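PDB 3O0L: DUF1425 domain-containing protein, which is of unknown function but is probably a bacterial lipoprotein, built as a two-sheet, all-beta domain related to the E-set fold. Local coordinates for residues A[38-43]-A[60-65]; A[26-31]-A[104-109]. All coordinates share one frame; numbering follows the deposited sequence.

Contact 1: A[38-43]-A[60-65]; sequences GFLRAR and FTWYDI
A42 packs against a face of F60, and this methyl-to-ring meeting is the CH-pi part of the contact. Its CB sits 3.7 Å from the centroid of the F60 ring and 22° off the ring normal, displaced toward the rim on the CD1 and CE1 side. F60 has CG anti to its carbonyl carbon, which directs the ring to strand 40-48, and chi2 of -88° turns its face to the methyl. Alanine suits the place because a methyl can approach the face closely, where a longer side chain would probably crowd the ring.

Two apolar pairs involve W62: its CH2 is 3.6 Å from A42 CB, and L40 adds a looser touch, its CB 4.1 Å from W62 CZ3. The edge of the same six-membered ring makes van der Waals contact with the backbone, A42 N lying 3.6 Å from W62 CH2 and, like R41 C, near the ring plane. The A42 methyl thus touches both aromatic side chains. V90 and A92 of strand 87-93 also touch F60.

No hydrogen bond joins the two segments; their axes pass 9.4 Å apart at 142°. Such side-chain packing between two facing antiparallel sheets is characteristic of a beta-sandwich, consistent with the E-set clan.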
ATOM      1  N   GLY A  38     -22.356 -10.431  16.779  1.00 35.83           N
ATOM      2  CA  GLY A  38     -20.920 -10.519  17.116  1.00 37.56           C
ATOM      3  C   GLY A  38     -19.988 -10.605  15.926  1.00 37.30           C
ATOM      4  O   GLY A  38     -18.776 -10.764  16.090  1.00 38.57           O
ATOM      5  N   PHE A  39     -20.557 -10.479  14.732  1.00 33.18           N
ATOM      6  CA  PHE A  39     -19.805 -10.535  13.499  1.00 31.98           C
ATOM      7  C   PHE A  39     -19.282  -9.164  13.105  1.00 32.30           C
ATOM      8  O   PHE A  39     -19.767  -8.146  13.584  1.00 34.10           O
ATOM      9  CB  PHE A  39     -20.674 -11.172  12.408  1.00 30.20           C
ATOM     10  CG  PHE A  39     -20.698 -12.655  12.505  1.00 30.59           C
ATOM     11  CD1 PHE A  39     -21.332 -13.277  13.555  1.00 39.83           C
ATOM     12  CD2 PHE A  39     -19.991 -13.442  11.604  1.00 24.64           C
ATOM     13  CE1 PHE A  39     -21.311 -14.638  13.670  1.00 36.64           C
ATOM     14  CE2 PHE A  39     -19.950 -14.826  11.753  1.00 28.56           C
ATOM     15  CZ  PHE A  39     -20.594 -15.413  12.779  1.00 33.80           C
ATOM     16  N   LEU A  40     -18.271  -9.158  12.252  1.00 30.21           N
ATOM     17  CA  LEU A  40     -17.747  -7.978  11.621  1.00 31.96           C
ATOM     18  C   LEU A  40     -18.071  -8.068  10.136  1.00 31.68           C
ATOM     19  O   LEU A  40     -18.312  -9.140   9.571  1.00 31.89           O
ATOM     20  CB  LEU A  40     -16.234  -7.880  11.795  1.00 30.61           C
ATOM     21  CG  LEU A  40     -15.656  -7.834  13.193  1.00 36.56           C
ATOM     22  CD1 LEU A  40     -14.155  -7.801  13.095  1.00 40.13           C
ATOM     23  CD2 LEU A  40     -16.194  -6.593  13.913  1.00 36.68           C
ATOM     24  N   ARG A  41     -18.072  -6.927   9.493  1.00 32.46           N
ATOM     25  CA  ARG A  41     -18.212  -6.892   8.058  1.00 31.92           C
ATOM     26  C   ARG A  41     -17.058  -6.093   7.499  1.00 31.35           C
ATOM     27  O   ARG A  41     -16.865  -4.945   7.898  1.00 31.27           O
ATOM     28  CB  ARG A  41     -19.491  -6.220   7.703  1.00 33.79           C
ATOM     29  CG  ARG A  41     -19.618  -5.996   6.243  1.00 37.34           C
ATOM     30  CD  ARG A  41     -21.022  -5.598   5.934  1.00 48.39           C
ATOM     31  NE  ARG A  41     -21.958  -6.710   6.083  1.00 43.71           N
ATOM     32  CZ  ARG A  41     -22.081  -7.693   5.197  1.00 50.92           C
ATOM     33  NH1 ARG A  41     -21.303  -7.740   4.105  1.00 52.00           N
ATOM     34  NH2 ARG A  41     -22.964  -8.647   5.414  1.00 47.24           N
ATOM     35  N   ALA A  42     -16.340  -6.674   6.544  1.00 29.09           N
ATOM     36  CA  ALA A  42     -15.220  -5.995   5.894  1.00 28.14           C
ATOM     37  C   ALA A  42     -15.785  -5.103   4.812  1.00 27.87           C
ATOM     38  O   ALA A  42     -16.645  -5.522   4.032  1.00 29.30           O
ATOM     39  CB  ALA A  42     -14.243  -7.022   5.244  1.00 25.41           C
ATOM     40  N   ARG A  43     -15.282  -3.878   4.756  1.00 30.85           N
ATOM     41  CA  ARG A  43     -15.636  -2.949   3.687  1.00 31.46           C
ATOM     42  C   ARG A  43     -14.340  -2.432   3.036  1.00 28.57           C
ATOM     43  O   ARG A  43     -13.504  -1.801   3.696  1.00 29.54           O
ATOM     44  CB  ARG A  43     -16.484  -1.811   4.235  1.00 35.02           C
ATOM     45  CG  ARG A  43     -17.850  -2.356   4.764  1.00 37.27           C
ATOM     46  CD  ARG A  43     -18.836  -1.252   4.946  1.00 39.80           C
ATOM     47  NE  ARG A  43     -20.105  -1.761   5.431  1.00 39.22           N
ATOM     48  CZ  ARG A  43     -21.065  -2.273   4.675  1.00 41.14           C
ATOM     49  NH1 ARG A  43     -20.950  -2.351   3.349  1.00 43.78           N
ATOM     50  NH2 ARG A  43     -22.160  -2.721   5.251  1.00 43.89           N
ATOM     51  N   PHE A  60     -10.519 -11.019   0.690  1.00 25.46           N
ATOM     52  CA  PHE A  60     -10.218 -10.668   2.071  1.00 25.55           C
ATOM     53  C   PHE A  60      -9.706 -11.881   2.805  1.00 28.77           C
ATOM     54  O   PHE A  60     -10.099 -13.008   2.497  1.00 26.90           O
ATOM     55  CB  PHE A  60     -11.470 -10.203   2.819  1.00 26.03           C
ATOM     56  CG  PHE A  60     -12.038  -8.884   2.360  1.00 23.87           C
ATOM     57  CD1 PHE A  60     -11.596  -7.691   2.914  1.00 25.69           C
ATOM     58  CD2 PHE A  60     -13.046  -8.837   1.434  1.00 27.47           C
ATOM     59  CE1 PHE A  60     -12.115  -6.509   2.526  1.00 27.99           C
ATOM     60  CE2 PHE A  60     -13.578  -7.625   1.036  1.00 25.41           C
ATOM     61  CZ  PHE A  60     -13.119  -6.460   1.584  1.00 27.32           C
ATOM     62  N   THR A  61      -8.889 -11.633   3.820  1.00 25.19           N
ATOM     63  CA  THR A  61      -8.500 -12.652   4.792  1.00 27.47           C
ATOM     64  C   THR A  61      -8.822 -12.084   6.179  1.00 27.45           C
ATOM     65  O   THR A  61      -8.902 -10.853   6.372  1.00 28.90           O
ATOM     66  CB  THR A  61      -7.018 -13.006   4.713  1.00 29.87           C
ATOM     67  OG1 THR A  61      -6.267 -11.813   4.864  1.00 37.83           O
ATOM     68  CG2 THR A  61      -6.657 -13.591   3.324  1.00 23.33           C
ATOM     69  N   TRP A  62      -9.017 -12.977   7.131  1.00 25.80           N
ATOM     70  CA  TRP A  62      -9.487 -12.607   8.438  1.00 26.23           C
ATOM     71  C   TRP A  62      -8.533 -13.135   9.514  1.00 28.85           C
ATOM     72  O   TRP A  62      -7.989 -14.238   9.399  1.00 29.39           O
ATOM     73  CB  TRP A  62     -10.845 -13.236   8.630  1.00 24.64           C
ATOM     74  CG  TRP A  62     -11.870 -12.670   7.746  1.00 22.75           C
ATOM     75  CD1 TRP A  62     -12.219 -13.096   6.513  1.00 24.52           C
ATOM     76  CD2 TRP A  62     -12.675 -11.527   8.017  1.00 23.03           C
ATOM     77  NE1 TRP A  62     -13.215 -12.299   5.987  1.00 24.84           N
ATOM     78  CE2 TRP A  62     -13.531 -11.343   6.907  1.00 25.62           C
ATOM     79  CE3 TRP A  62     -12.805 -10.674   9.118  1.00 29.74           C
ATOM     80  CZ2 TRP A  62     -14.470 -10.306   6.852  1.00 30.68           C
ATOM     81  CZ3 TRP A  62     -13.730  -9.633   9.052  1.00 29.17           C
ATOM     82  CH2 TRP A  62     -14.544  -9.470   7.930  1.00 27.23           C
ATOM     83  N   TYR A  63      -8.381 -12.356  10.583  1.00 30.65           N
ATOM     84  CA  TYR A  63      -7.497 -12.688  11.698  1.00 33.33           C
ATOM     85  C   TYR A  63      -8.192 -12.510  13.036  1.00 32.65           C
ATOM     86  O   TYR A  63      -9.066 -11.661  13.202  1.00 33.47           O
ATOM     87  CB  TYR A  63      -6.240 -11.803  11.659  1.00 35.93           C
ATOM     88  CG  TYR A  63      -5.562 -11.873  10.336  1.00 33.47           C
ATOM     89  CD1 TYR A  63      -4.616 -12.862  10.060  1.00 47.16           C
ATOM     90  CD2 TYR A  63      -5.909 -10.998   9.325  1.00 37.36           C
ATOM     91  CE1 TYR A  63      -4.014 -12.942   8.812  1.00 49.37           C
ATOM     92  CE2 TYR A  63      -5.315 -11.075   8.090  1.00 41.70           C
ATOM     93  CZ  TYR A  63      -4.379 -12.039   7.834  1.00 47.93           C
ATOM     94  OH  TYR A  63      -3.832 -12.083   6.584  1.00 54.21           O
ATOM     95  N   ASP A  64      -7.775 -13.315  13.990  1.00 34.16           N
ATOM     96  CA  ASP A  64      -8.317 -13.281  15.343  1.00 37.38           C
ATOM     97  C   ASP A  64      -7.402 -12.399  16.189  1.00 39.76           C
ATOM     98  O   ASP A  64      -6.471 -11.792  15.653  1.00 37.85           O
ATOM     99  CB  ASP A  64      -8.439 -14.705  15.923  1.00 39.19           C
ATOM    100  CG  ASP A  64      -7.089 -15.368  16.243  1.00 39.81           C
ATOM    101  OD1 ASP A  64      -6.019 -14.718  16.171  1.00 47.63           O
ATOM    102  OD2 ASP A  64      -7.120 -16.575  16.568  1.00 44.58           O
ATOM    103  N   ILE A  65      -7.683 -12.327  17.484  1.00 43.89           N
ATOM    104  CA  ILE A  65      -6.937 -11.429  18.391  1.00 47.79           C
ATOM    105  C   ILE A  65      -5.466 -11.803  18.504  1.00 49.06           C
ATOM    106  O   ILE A  65      -4.650 -10.924  18.696  1.00 51.07           O
ATOM    107  CB  ILE A  65      -7.602 -11.357  19.798  1.00 49.55           C
ATOM    108  CG1 ILE A  65      -7.104 -10.141  20.602  1.00 54.00           C
ATOM    109  CG2 ILE A  65      -7.387 -12.650  20.558  1.00 49.67           C
ATOM    110  CD1 ILE A  65      -7.254  -8.795  19.877  1.00 58.54           C
TER

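Contact 2: A[26-31]-A[104-109]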
ATOM      1  N   VAL A  26      -3.707   2.291  -8.875  1.00 27.71           N
ATOM      2  CA  VAL A  26      -4.827   1.840  -8.063  0.50 29.18           C
ATOM      3  C   VAL A  26      -4.606   2.151  -6.607  1.00 29.93           C
ATOM      4  O   VAL A  26      -3.462   2.200  -6.125  1.00 33.30           O
ATOM      5  CB  VAL A  26      -5.054   0.351  -8.208  0.50 29.30           C
ATOM      6  CG1 VAL A  26      -5.132  -0.022  -9.687  0.50 30.41           C
ATOM      7  CG2 VAL A  26      -3.970  -0.421  -7.472  0.50 24.50           C
ATOM      8  N   ASP A  27      -5.707   2.421  -5.915  1.00 28.49           N
ATOM      9  CA  ASP A  27      -5.708   2.645  -4.502  1.00 30.59           C
ATOM     10  C   ASP A  27      -6.570   1.594  -3.797  1.00 31.58           C
ATOM     11  O   ASP A  27      -7.716   1.394  -4.171  1.00 29.84           O
ATOM     12  CB  ASP A  27      -6.234   4.027  -4.199  1.00 35.91           C
ATOM     13  CG  ASP A  27      -6.114   4.356  -2.726  1.00 45.92           C
ATOM     14  OD1 ASP A  27      -4.977   4.391  -2.223  1.00 63.12           O
ATOM     15  OD2 ASP A  27      -7.147   4.522  -2.054  1.00 55.92           O
ATOM     16  N   VAL A  28      -5.986   0.926  -2.814  1.00 25.28           N
ATOM     17  CA  VAL A  28      -6.615  -0.155  -2.093  1.00 28.25           C
ATOM     18  C   VAL A  28      -6.703   0.224  -0.617  1.00 31.81           C
ATOM     19  O   VAL A  28      -5.703   0.641  -0.030  1.00 36.15           O
ATOM     20  CB  VAL A  28      -5.781  -1.449  -2.203  1.00 32.37           C
ATOM     21  CG1 VAL A  28      -6.441  -2.578  -1.399  1.00 34.19           C
ATOM     22  CG2 VAL A  28      -5.603  -1.842  -3.682  1.00 31.59           C
ATOM     23  N   SER A  29      -7.905   0.139  -0.051  1.00 31.37           N
ATOM     24  CA  SER A  29      -8.081   0.281   1.385  1.00 34.68           C
ATOM     25  C   SER A  29      -9.253  -0.579   1.914  1.00 33.39           C
ATOM     26  O   SER A  29     -10.181  -0.912   1.157  1.00 30.70           O
ATOM     27  CB  SER A  29      -8.270   1.749   1.738  1.00 37.31           C
ATOM     28  OG  SER A  29      -9.573   2.147   1.415  1.00 40.04           O
ATOM     29  N   ALA A  30      -9.205  -0.921   3.207  1.00 34.16           N
ATOM     30  CA  ALA A  30     -10.247  -1.716   3.852  1.00 34.67           C
ATOM     31  C   ALA A  30     -10.383  -1.355   5.318  1.00 36.19           C
ATOM     32  O   ALA A  30      -9.416  -0.979   5.943  1.00 34.61           O
ATOM     33  CB  ALA A  30      -9.909  -3.210   3.756  1.00 29.08           C
ATOM     34  N   VAL A  31     -11.587  -1.514   5.842  1.00 35.66           N
ATOM     35  CA  VAL A  31     -11.875  -1.320   7.257  0.50 37.33           C
ATOM     36  C   VAL A  31     -12.873  -2.396   7.673  1.00 38.14           C
ATOM     37  O   VAL A  31     -13.568  -2.940   6.807  1.00 35.61           O
ATOM     38  CB  VAL A  31     -12.513   0.061   7.488  0.50 39.40           C
ATOM     39  CG1 VAL A  31     -11.581   1.176   7.005  0.50 35.14           C
ATOM     40  CG2 VAL A  31     -13.885   0.150   6.781  0.50 38.53           C
ATOM     41  N   LEU A 104      -7.520  -6.768   2.964  1.00 24.44           N
ATOM     42  CA  LEU A 104      -7.919  -6.902   1.565  1.00 24.18           C
ATOM     43  C   LEU A 104      -6.667  -7.074   0.731  1.00 25.59           C
ATOM     44  O   LEU A 104      -5.736  -6.281   0.877  1.00 28.07           O
ATOM     45  CB  LEU A 104      -8.681  -5.663   1.099  1.00 23.28           C
ATOM     46  CG  LEU A 104      -9.105  -5.549  -0.368  1.00 25.28           C
ATOM     47  CD1 LEU A 104      -9.990  -6.760  -0.767  1.00 23.50           C
ATOM     48  CD2 LEU A 104      -9.830  -4.244  -0.629  1.00 29.08           C
ATOM     49  N   TYR A 105      -6.638  -8.097  -0.125  1.00 24.70           N
ATOM     50  CA  TYR A 105      -5.573  -8.307  -1.124  1.00 25.51           C
ATOM     51  C   TYR A 105      -6.112  -8.114  -2.526  1.00 26.09           C
ATOM     52  O   TYR A 105      -7.212  -8.562  -2.818  1.00 26.61           O
ATOM     53  CB  TYR A 105      -5.009  -9.714  -1.024  1.00 25.96           C
ATOM     54  CG  TYR A 105      -4.296  -9.944   0.275  1.00 27.70           C
ATOM     55  CD1 TYR A 105      -4.973 -10.335   1.424  1.00 32.10           C
ATOM     56  CD2 TYR A 105      -2.935  -9.669   0.374  1.00 38.53           C
ATOM     57  CE1 TYR A 105      -4.302 -10.484   2.609  1.00 35.31           C
ATOM     58  CE2 TYR A 105      -2.252  -9.827   1.554  1.00 36.41           C
ATOM     59  CZ  TYR A 105      -2.929 -10.242   2.650  1.00 40.76           C
ATOM     60  OH  TYR A 105      -2.208 -10.376   3.792  1.00 46.31           O
ATOM     61  N   VAL A 106      -5.341  -7.423  -3.374  1.00 23.94           N
ATOM     62  CA  VAL A 106      -5.682  -7.170  -4.750  1.00 23.34           C
ATOM     63  C   VAL A 106      -4.510  -7.567  -5.590  1.00 27.07           C
ATOM     64  O   VAL A 106      -3.355  -7.227  -5.272  1.00 26.66           O
ATOM     65  CB  VAL A 106      -6.018  -5.679  -4.989  1.00 26.54           C
ATOM     66  CG1 VAL A 106      -6.132  -5.352  -6.462  1.00 25.13           C
ATOM     67  CG2 VAL A 106      -7.300  -5.267  -4.224  1.00 23.06           C
ATOM     68  N   ARG A 107      -4.777  -8.298  -6.668  1.00 23.79           N
ATOM     69  CA  ARG A 107      -3.700  -8.633  -7.560  1.00 25.82           C
ATOM     70  C   ARG A 107      -4.032  -8.234  -8.975  1.00 25.37           C
ATOM     71  O   ARG A 107      -5.194  -8.193  -9.369  1.00 27.97           O
ATOM     72  CB  ARG A 107      -3.249 -10.061  -7.364  1.00 30.51           C
ATOM     73  CG  ARG A 107      -4.140 -11.076  -7.801  1.00 35.11           C
ATOM     74  CD  ARG A 107      -3.618 -12.444  -7.332  1.00 42.86           C
ATOM     75  NE  ARG A 107      -4.444 -13.471  -7.927  1.00 42.74           N
ATOM     76  CZ  ARG A 107      -4.375 -14.778  -7.660  1.00 50.02           C
ATOM     77  NH1 ARG A 107      -3.500 -15.292  -6.784  1.00 42.72           N
ATOM     78  NH2 ARG A 107      -5.213 -15.576  -8.283  1.00 45.74           N
ATOM     79  N   GLU A 108      -2.992  -7.850  -9.711  1.00 25.99           N
ATOM     80  CA  GLU A 108      -3.124  -7.436 -11.094  1.00 32.62           C
ATOM     81  C   GLU A 108      -1.930  -7.952 -11.851  1.00 33.58           C
ATOM     82  O   GLU A 108      -0.852  -8.149 -11.282  1.00 30.85           O
ATOM     83  CB  GLU A 108      -3.219  -5.907 -11.222  1.00 34.64           C
ATOM     84  CG  GLU A 108      -2.080  -5.181 -10.541  1.00 45.03           C
ATOM     85  CD  GLU A 108      -2.020  -3.682 -10.866  1.00 59.98           C
ATOM     86  OE1 GLU A 108      -1.478  -3.323 -11.954  1.00 58.61           O
ATOM     87  OE2 GLU A 108      -2.491  -2.876 -10.020  1.00 52.57           O
ATOM     88  N   ALA A 109      -2.143  -8.243 -13.118  1.00 38.44           N
ATOM     89  CA  ALA A 109      -1.084  -8.707 -13.971  1.00 44.78           C
ATOM     90  C   ALA A 109      -0.382  -7.445 -14.472  1.00 47.81           C
ATOM     91  O   ALA A 109      -1.045  -6.484 -14.803  1.00 49.43           O
ATOM     92  CB  ALA A 109      -1.667  -9.538 -15.151  1.00 48.02           C
TER
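V28 reaches across to both L104 and V106. CG1, anti to the backbone N (chi1 178°), lies 3.9 Å from L104 CD2 and also touches V106 CG2, whereas V28 CG2 packs on V106, 3.9 Å from its CG2. The two valine side chains run alongside each other from opposing strands. L104 CB rests 3.8 Å from A30 CB; chi1 of 176° with chi2 of 57° brings L104 CD2 against V28 CG1 and within 3.8 Å of S29 O. Beta-branched valine suits an extended strand, and small A30 lets the strands come close, with CA atoms of A30 and L104 6.1 Å apart.

At the other end E108 OE2 approaches the V26 methyls, 3.8 Å from V26 CG2 in the conformer described, a detail made less certain by a second conformer of V26. E108 OE1 is hydrogen-bonded to S24, which helps to fix the carboxylate. Replacing V28 by an alanine is likely to leave L104 CD2 and V106 CG2 without their methyl partners and open a gap between the sheets.

Strand 101-109 pairs through Y105 to A109 with a strand of the second subunit. With no hydrogen bond across the contact itself, cohesion here rests on dispersion and the exclusion of water.

Both contacts are buried and both join the same two sheets: contact 1 links strands 40-48 and 54-63, contact 2 their sheet neighbours 22-34 and 101-109. The centre of contact 2 lies about 3 Å, that of contact 1 about 14 Å, from the centre of the chain. Their chemistry also differs, with two aromatic rings packing on an alanine in contact 1 and aliphatic branches packing together in contact 2, where a carboxylate also enters. They meet directly: R43 N probably donates a hydrogen bond to V31 O (2.8 Å), and F60 CE1 packs on L104 CB. The second subunit touches contact 2 but not contact 1.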